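PDB 2QX3: pectate lyase II from Xanthomonas campestris pv. campestris, which probably cleaves pectate, a plant cell-wall polygalacturonate, by beta-elimination. Local coordinates for residues 66-71 / 88-93. Sequence-based numbering, arbitrary orientation. Where two conformers were deposited one is given.
Sequences VQIKNK and IRVVGN
K69 and V91 meet flank to flank on one face of a two-strand parallel ladder, their side chains running the same way. The lysine chain rises fully extended, CG anti to the backbone N (chi1 -179°), which lays CB, CG and CD along V91 CG1; the K69 CG to V91 CG1 distance of 3.5 Å is of doubtful weight because V91 is modelled in two positions, and the ammonium end then leads away from the second strand. One step earlier on this face, Q67 and R89 also travel side by side, but their flat groups are turned 64° apart. Q67 NE2 comes within 3.2 Å of R89 NH2, a pairing of two donors and hence no hydrogen bond. The R89 chain bends at chi3, and NH1 of its guanidinium forms a salt bridge with E119 on the next strand. V66, I68, I88 and V90 occupy the other, buried face, where I68 CD1 approaches V90 CG2 at 4.2 Å; I68 also touches I30 of helix 23-32, and V90 touches V97. Between the faces, four nearly straight backbone hydrogen bonds set the register, R89 N to V66 O, I68 N to R89 O, V91 N to I68 O and N70 N to V91 O. Past the strand ends the N70 and N93 side chains cross, with amide planes 82° apart. N70 ND2 lies 3.3 Å from N93 CB. N70 OD1 accepts a weak, bent bond from N93 N (3.2 Å) and also a hydrogen bond from S123 OG, while N93 OD1 is hydrogen-bonded to H95 NE2. The in-register parallel order 65-69, 87-91, 116-119, 155-158, with aliphatic residues stacked inward, is consistent with successive coils of the right-handed parallel beta-helix of pectate lyases.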
loop_
_atom_site.group_PDB
_atom_site.type_symbol
_atom_site.label_atom_id
_atom_site.label_comp_id
_atom_site.label_asym_id
_atom_site.label_seq_id
_atom_site.Cartn_x
_atom_site.Cartn_y
_atom_site.Cartn_z
ATOM N N VAL A 66 -14.800 -5.930 -2.845
ATOM C CA VAL A 66 -15.641 -4.832 -3.276
ATOM C C VAL A 66 -14.937 -4.100 -4.414
ATOM O O VAL A 66 -13.712 -3.929 -4.400
ATOM C CB VAL A 66 -15.960 -3.876 -2.103
ATOM C CG1 VAL A 66 -16.753 -2.664 -2.571
ATOM C CG2 VAL A 66 -16.733 -4.607 -1.021
ATOM N N GLN A 67 -15.720 -3.670 -5.396
ATOM C CA GLN A 67 -15.196 -3.036 -6.600
ATOM C C GLN A 67 -15.732 -1.634 -6.797
ATOM O O GLN A 67 -16.945 -1.443 -6.849
ATOM C CB GLN A 67 -15.654 -3.833 -7.812
ATOM C CG GLN A 67 -14.561 -4.393 -8.633
ATOM C CD GLN A 67 -15.094 -5.085 -9.865
ATOM O OE1 GLN A 67 -16.247 -4.875 -10.270
ATOM N NE2 GLN A 67 -14.251 -5.901 -10.485
ATOM N N ILE A 68 -14.834 -0.663 -6.920
ATOM C CA ILE A 68 -15.191 0.640 -7.466
ATOM C C ILE A 68 -14.606 0.657 -8.873
ATOM O O ILE A 68 -13.389 0.766 -9.059
ATOM C CB ILE A 68 -14.639 1.818 -6.637
ATOM C CG1 ILE A 68 -15.243 1.823 -5.231
ATOM C CG2 ILE A 68 -14.912 3.150 -7.340
ATOM C CD1 ILE A 68 -14.474 2.684 -4.232
ATOM N N LYS A 69 -15.484 0.517 -9.860
ATOM C CA LYS A 69 -15.064 0.374 -11.242
ATOM C C LYS A 69 -15.675 1.483 -12.080
ATOM O O LYS A 69 -16.898 1.617 -12.145
ATOM C CB LYS A 69 -15.493 -0.992 -11.774
ATOM C CG LYS A 69 -15.076 -1.271 -13.211
ATOM C CD LYS A 69 -15.119 -2.774 -13.480
ATOM C CE LYS A 69 -14.653 -3.078 -14.878
ATOM N NZ LYS A 69 -14.999 -4.462 -15.288
ATOM N N ASN A 70 -14.816 2.281 -12.704
ATOM C CA ASN A 70 -15.243 3.459 -13.465
ATOM C C ASN A 70 -16.222 4.361 -12.722
ATOM O O ASN A 70 -17.198 4.848 -13.299
ATOM C CB ASN A 70 -15.800 3.057 -14.843
ATOM C CG ASN A 70 -14.702 2.702 -15.831
ATOM O OD1 ASN A 70 -13.826 1.876 -15.546
ATOM N ND2 ASN A 70 -14.739 3.334 -17.001
ATOM N N LYS A 71 -15.972 4.569 -11.431
ATOM C CA LYS A 71 -16.762 5.525 -10.651
ATOM C C LYS A 71 -15.851 6.400 -9.789
ATOM O O LYS A 71 -14.787 5.959 -9.359
ATOM C CB LYS A 71 -17.846 4.818 -9.832
ATOM C CG LYS A 71 -18.976 4.268 -10.706
ATOM C CD LYS A 71 -20.140 3.711 -9.916
ATOM C CE LYS A 71 -21.177 3.135 -10.876
ATOM N NZ LYS A 71 -22.302 2.471 -10.188
ATOM N N ILE A 88 -10.780 -4.446 -1.337
ATOM C CA ILE A 88 -11.315 -3.340 -2.120
ATOM C C ILE A 88 -10.437 -3.159 -3.361
ATOM O O ILE A 88 -9.202 -3.110 -3.253
ATOM C CB ILE A 88 -11.331 -2.019 -1.288
ATOM C CG1 ILE A 88 -12.221 -2.144 -0.045
ATOM C CG2 ILE A 88 -11.774 -0.834 -2.143
ATOM C CD1 ILE A 88 -11.889 -1.138 1.039
ATOM N N ARG A 89 -11.069 -3.096 -4.530
ATOM C CA ARG A 89 -10.383 -2.759 -5.779
ATOM C C ARG A 89 -10.939 -1.452 -6.320
ATOM O O ARG A 89 -12.157 -1.234 -6.276
ATOM C CB ARG A 89 -10.615 -3.827 -6.855
ATOM C CG ARG A 89 -9.799 -5.093 -6.749
ATOM C CD ARG A 89 -10.276 -6.118 -7.811
ATOM N NE ARG A 89 -9.775 -5.835 -9.162
ATOM C CZ ARG A 89 -10.281 -6.351 -10.288
ATOM N NH1 ARG A 89 -9.739 -6.045 -11.457
ATOM N NH2 ARG A 89 -11.338 -7.156 -10.257
ATOM N N VAL A 90 -10.052 -0.585 -6.795
ATOM C CA VAL A 90 -10.446 0.560 -7.603
ATOM C C VAL A 90 -9.871 0.443 -9.009
ATOM O O VAL A 90 -8.655 0.435 -9.198
ATOM C CB VAL A 90 -9.973 1.884 -6.974
ATOM C CG1 VAL A 90 -10.369 3.060 -7.853
ATOM C CG2 VAL A 90 -10.545 2.040 -5.573
ATOM N N VAL A 91 -10.759 0.352 -9.992
ATOM C CA VAL A 91 -10.332 -0.062 -11.318
ATOM C C VAL A 91 -10.830 0.840 -12.459
ATOM O O VAL A 91 -11.974 1.352 -12.462
ATOM C CB VAL A 91 -10.587 -1.601 -11.546
ATOM C CG1 VAL A 91 -12.065 -1.921 -11.561
ATOM C CG2 VAL A 91 -9.889 -2.122 -12.808
ATOM N N GLY A 92 -9.915 1.070 -13.403
ATOM C CA GLY A 92 -10.180 1.814 -14.636
ATOM C C GLY A 92 -10.334 3.318 -14.492
ATOM O O GLY A 92 -9.571 3.974 -13.783
ATOM N N ASN A 93 -11.345 3.855 -15.167
ATOM C CA ASN A 93 -11.611 5.285 -15.193
ATOM C C ASN A 93 -12.299 5.707 -13.882
ATOM O O ASN A 93 -13.456 6.141 -13.854
ATOM C CB ASN A 93 -12.466 5.609 -16.435
ATOM C CG ASN A 93 -12.572 7.096 -16.713
ATOM O OD1 ASN A 93 -11.702 7.891 -16.340
ATOM N ND2 ASN A 93 -13.651 7.479 -17.371
#